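PDB 5KYM: 1-acyl-sn-glycerol-3-phosphate acyltransferase from Thermotoga maritima, which catalyses acylation of lysophosphatidic acid to phosphatidic acid, probably from within the membrane bilayer. Local coordinates for residues F102-E107 against W116-L121. Numbering follows the deposited sequence.
Sequences FIAKEE and WYIRYL. With DD9 (nonane), chain F.
The CA atoms of Phe102 and Ile118, 7.6 Å apart, are the nearest pair between the two segments, where the short strand 103-104 passes beside the end of helix 114-120; side chains alone bridge the gap. The Phe102 and Ile118 side chains cross at about a right angle, with the far end of the ring, CZ, lying 3.9 Å from CG1 of Ile118. With chi1 at 64°, Phe102 holds CG between its backbone N and carbonyl carbon, which turns the ring from its backbone towards the helix. The fully extended chi2 of Ile118 (-180°) carries its CD1 on to CB of Ala104 at 3.8 Å, and so the one isoleucine touches both Phe102 and Ala104. Leu121, the first residue to leave helical geometry, brings CD1 to the edge of the Phe102 ring, 4.4 Å from CE1. At that edge also ends the nonane, its C9 4.1 Å from Phe102 CZ. From there the alkane runs across one face of Tyr117, with C4 3.4 Å above the ring centre, and C2 lies over the phenol end of the same face, above CZ and OH; the phenol oxygen is hydrogen-bonded to Gly25 O. An alanine in place of Tyr117 would probably leave the alkane without a flat surface to lie on and Gly25 O without its phenol partner. The contact lies buried inside the beta-alpha-beta unit formed by strand 103-104, helix 114-120 and strand 124-125: Ala104 pairs through its backbone with Val124 and Leu126, Ile118 also packs on Phe125, and Tyr117 touches Val28 and Leu29 of helix 2-34 and Val45 and Ile49 of helix 38-59.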
loop_
_atom_site.group_PDB
_atom_site.type_symbol
_atom_site.label_atom_id
_atom_site.label_comp_id
_atom_site.label_asym_id
_atom_site.label_seq_id
_atom_site.Cartn_x
_atom_site.Cartn_y
_atom_site.Cartn_z
ATOM N N PHE A 102 -1.584 7.651 0.067
ATOM C CA PHE A 102 -1.236 7.106 1.348
ATOM C C PHE A 102 -0.711 8.210 2.253
ATOM O O PHE A 102 -0.598 9.337 1.815
ATOM C CB PHE A 102 -0.377 5.846 1.263
ATOM C CG PHE A 102 0.977 6.001 0.655
ATOM C CD1 PHE A 102 1.167 5.846 -0.685
ATOM C CD2 PHE A 102 2.106 6.179 1.462
ATOM C CE1 PHE A 102 2.473 6.018 -1.251
ATOM C CE2 PHE A 102 3.411 6.276 0.934
ATOM C CZ PHE A 102 3.601 6.202 -0.424
ATOM N N ILE A 103 -0.452 7.889 3.523
ATOM C CA ILE A 103 0.021 8.839 4.549
ATOM C C ILE A 103 1.531 8.671 4.735
ATOM O O ILE A 103 1.969 7.639 5.204
ATOM C CB ILE A 103 -0.739 8.572 5.869
ATOM C CG1 ILE A 103 -2.032 9.378 5.878
ATOM C CG2 ILE A 103 0.111 8.784 7.118
ATOM C CD1 ILE A 103 -2.960 9.024 4.717
ATOM N N ALA A 104 2.339 9.673 4.400
ATOM C CA ALA A 104 3.803 9.510 4.507
ATOM C C ALA A 104 4.391 10.265 5.702
ATOM O O ALA A 104 3.879 11.283 6.085
ATOM C CB ALA A 104 4.477 9.969 3.205
ATOM N N LYS A 105 5.494 9.763 6.248
ATOM C CA LYS A 105 6.305 10.468 7.270
ATOM C C LYS A 105 6.651 11.807 6.668
ATOM O O LYS A 105 6.983 11.799 5.478
ATOM C CB LYS A 105 7.663 9.759 7.492
ATOM C CG LYS A 105 7.692 8.272 7.888
ATOM C CD LYS A 105 8.806 7.501 7.147
ATOM C CE LYS A 105 9.331 6.295 7.932
ATOM N NZ LYS A 105 8.568 5.044 7.640
ATOM N N GLU A 106 6.623 12.925 7.429
ATOM C CA GLU A 106 7.114 14.221 6.859
ATOM C C GLU A 106 8.459 14.060 6.107
ATOM O O GLU A 106 8.621 14.616 5.035
ATOM C CB GLU A 106 7.238 15.361 7.900
ATOM C CG GLU A 106 7.844 16.691 7.364
ATOM C CD GLU A 106 7.131 17.225 6.104
ATOM O OE1 GLU A 106 5.868 17.357 6.165
ATOM O OE2 GLU A 106 7.810 17.493 5.058
ATOM N N GLU A 107 9.379 13.269 6.673
ATOM C CA GLU A 107 10.712 12.978 6.101
ATOM C C GLU A 107 10.697 12.861 4.599
ATOM O O GLU A 107 11.572 13.386 3.921
ATOM C CB GLU A 107 11.285 11.630 6.587
ATOM C CG GLU A 107 12.035 11.654 7.884
ATOM C CD GLU A 107 11.108 11.891 9.065
ATOM O OE1 GLU A 107 9.863 11.949 8.854
ATOM O OE2 GLU A 107 11.615 12.030 10.218
ATOM N N TRP A 116 7.957 12.836 -5.628
ATOM C CA TRP A 116 7.189 13.125 -6.843
ATOM C C TRP A 116 6.090 12.115 -6.951
ATOM O O TRP A 116 4.975 12.438 -7.299
ATOM C CB TRP A 116 7.975 13.024 -8.157
ATOM C CG TRP A 116 9.277 13.643 -8.205
ATOM C CD1 TRP A 116 9.652 14.768 -7.594
ATOM C CD2 TRP A 116 10.400 13.171 -8.946
ATOM N NE1 TRP A 116 10.953 15.042 -7.885
ATOM C CE2 TRP A 116 11.443 14.086 -8.729
ATOM C CE3 TRP A 116 10.630 12.057 -9.781
ATOM C CZ2 TRP A 116 12.727 13.940 -9.312
ATOM C CZ3 TRP A 116 11.915 11.898 -10.373
ATOM C CH2 TRP A 116 12.945 12.851 -10.129
ATOM N N TYR A 117 6.395 10.861 -6.700
ATOM C CA TYR A 117 5.354 9.875 -6.842
ATOM C C TYR A 117 4.337 9.876 -5.694
ATOM O O TYR A 117 3.133 9.696 -5.950
ATOM C CB TYR A 117 5.961 8.534 -7.232
ATOM C CG TYR A 117 6.268 8.516 -8.717
ATOM C CD1 TYR A 117 5.266 8.259 -9.643
ATOM C CD2 TYR A 117 7.502 8.800 -9.174
ATOM C CE1 TYR A 117 5.509 8.255 -10.985
ATOM C CE2 TYR A 117 7.784 8.769 -10.506
ATOM C CZ TYR A 117 6.786 8.523 -11.410
ATOM O OH TYR A 117 7.100 8.490 -12.761
ATOM N N ILE A 118 4.766 10.179 -4.469
ATOM C CA ILE A 118 3.806 10.352 -3.366
ATOM C C ILE A 118 2.833 11.463 -3.658
ATOM O O ILE A 118 1.654 11.323 -3.406
ATOM C CB ILE A 118 4.479 10.671 -2.014
ATOM C CG1 ILE A 118 5.327 9.479 -1.551
ATOM C CG2 ILE A 118 3.418 11.019 -0.975
ATOM C CD1 ILE A 118 6.052 9.625 -0.235
ATOM N N ARG A 119 3.356 12.586 -4.143
ATOM C CA ARG A 119 2.538 13.701 -4.579
ATOM C C ARG A 119 1.635 13.306 -5.724
ATOM O O ARG A 119 0.461 13.594 -5.655
ATOM C CB ARG A 119 3.394 14.880 -4.988
ATOM C CG ARG A 119 3.897 15.705 -3.816
ATOM C CD ARG A 119 4.252 17.173 -4.224
ATOM N NE ARG A 119 5.573 17.216 -4.869
ATOM C CZ ARG A 119 6.742 17.037 -4.235
ATOM N NH1 ARG A 119 6.805 16.844 -2.897
ATOM N NH2 ARG A 119 7.869 17.046 -4.944
ATOM N N TYR A 120 2.141 12.618 -6.752
ATOM C CA TYR A 120 1.288 12.258 -7.887
ATOM C C TYR A 120 0.099 11.421 -7.433
ATOM O O TYR A 120 -1.018 11.644 -7.897
ATOM C CB TYR A 120 2.035 11.509 -8.981
ATOM C CG TYR A 120 1.288 11.491 -10.314
ATOM C CD1 TYR A 120 0.300 10.591 -10.545
ATOM C CD2 TYR A 120 1.631 12.373 -11.345
ATOM C CE1 TYR A 120 -0.396 10.563 -11.753
ATOM C CE2 TYR A 120 0.971 12.351 -12.554
ATOM C CZ TYR A 120 -0.060 11.449 -12.762
ATOM O OH TYR A 120 -0.798 11.383 -13.946
ATOM N N LEU A 121 0.328 10.492 -6.499
ATOM C CA LEU A 121 -0.750 9.667 -5.946
ATOM C C LEU A 121 -1.677 10.392 -4.992
ATOM O O LEU A 121 -2.513 9.745 -4.342
ATOM C CB LEU A 121 -0.160 8.430 -5.247
ATOM C CG LEU A 121 0.501 7.441 -6.217
ATOM C CD1 LEU A 121 1.501 6.556 -5.493
ATOM C CD2 LEU A 121 -0.564 6.614 -6.971
HETATM C C1 DD9 F . 8.073 4.516 -13.151
HETATM C C2 DD9 F . 7.567 5.297 -11.950
HETATM C C3 DD9 F . 7.746 4.449 -10.708
HETATM C C4 DD9 F . 7.317 5.242 -9.484
HETATM C C5 DD9 F . 7.136 4.303 -8.288
HETATM C C6 DD9 F . 6.510 5.094 -7.147
HETATM C C7 DD9 F . 6.657 4.493 -5.749
HETATM C C8 DD9 F . 5.855 5.386 -4.779
HETATM C C9 DD9 F . 6.341 5.242 -3.331
#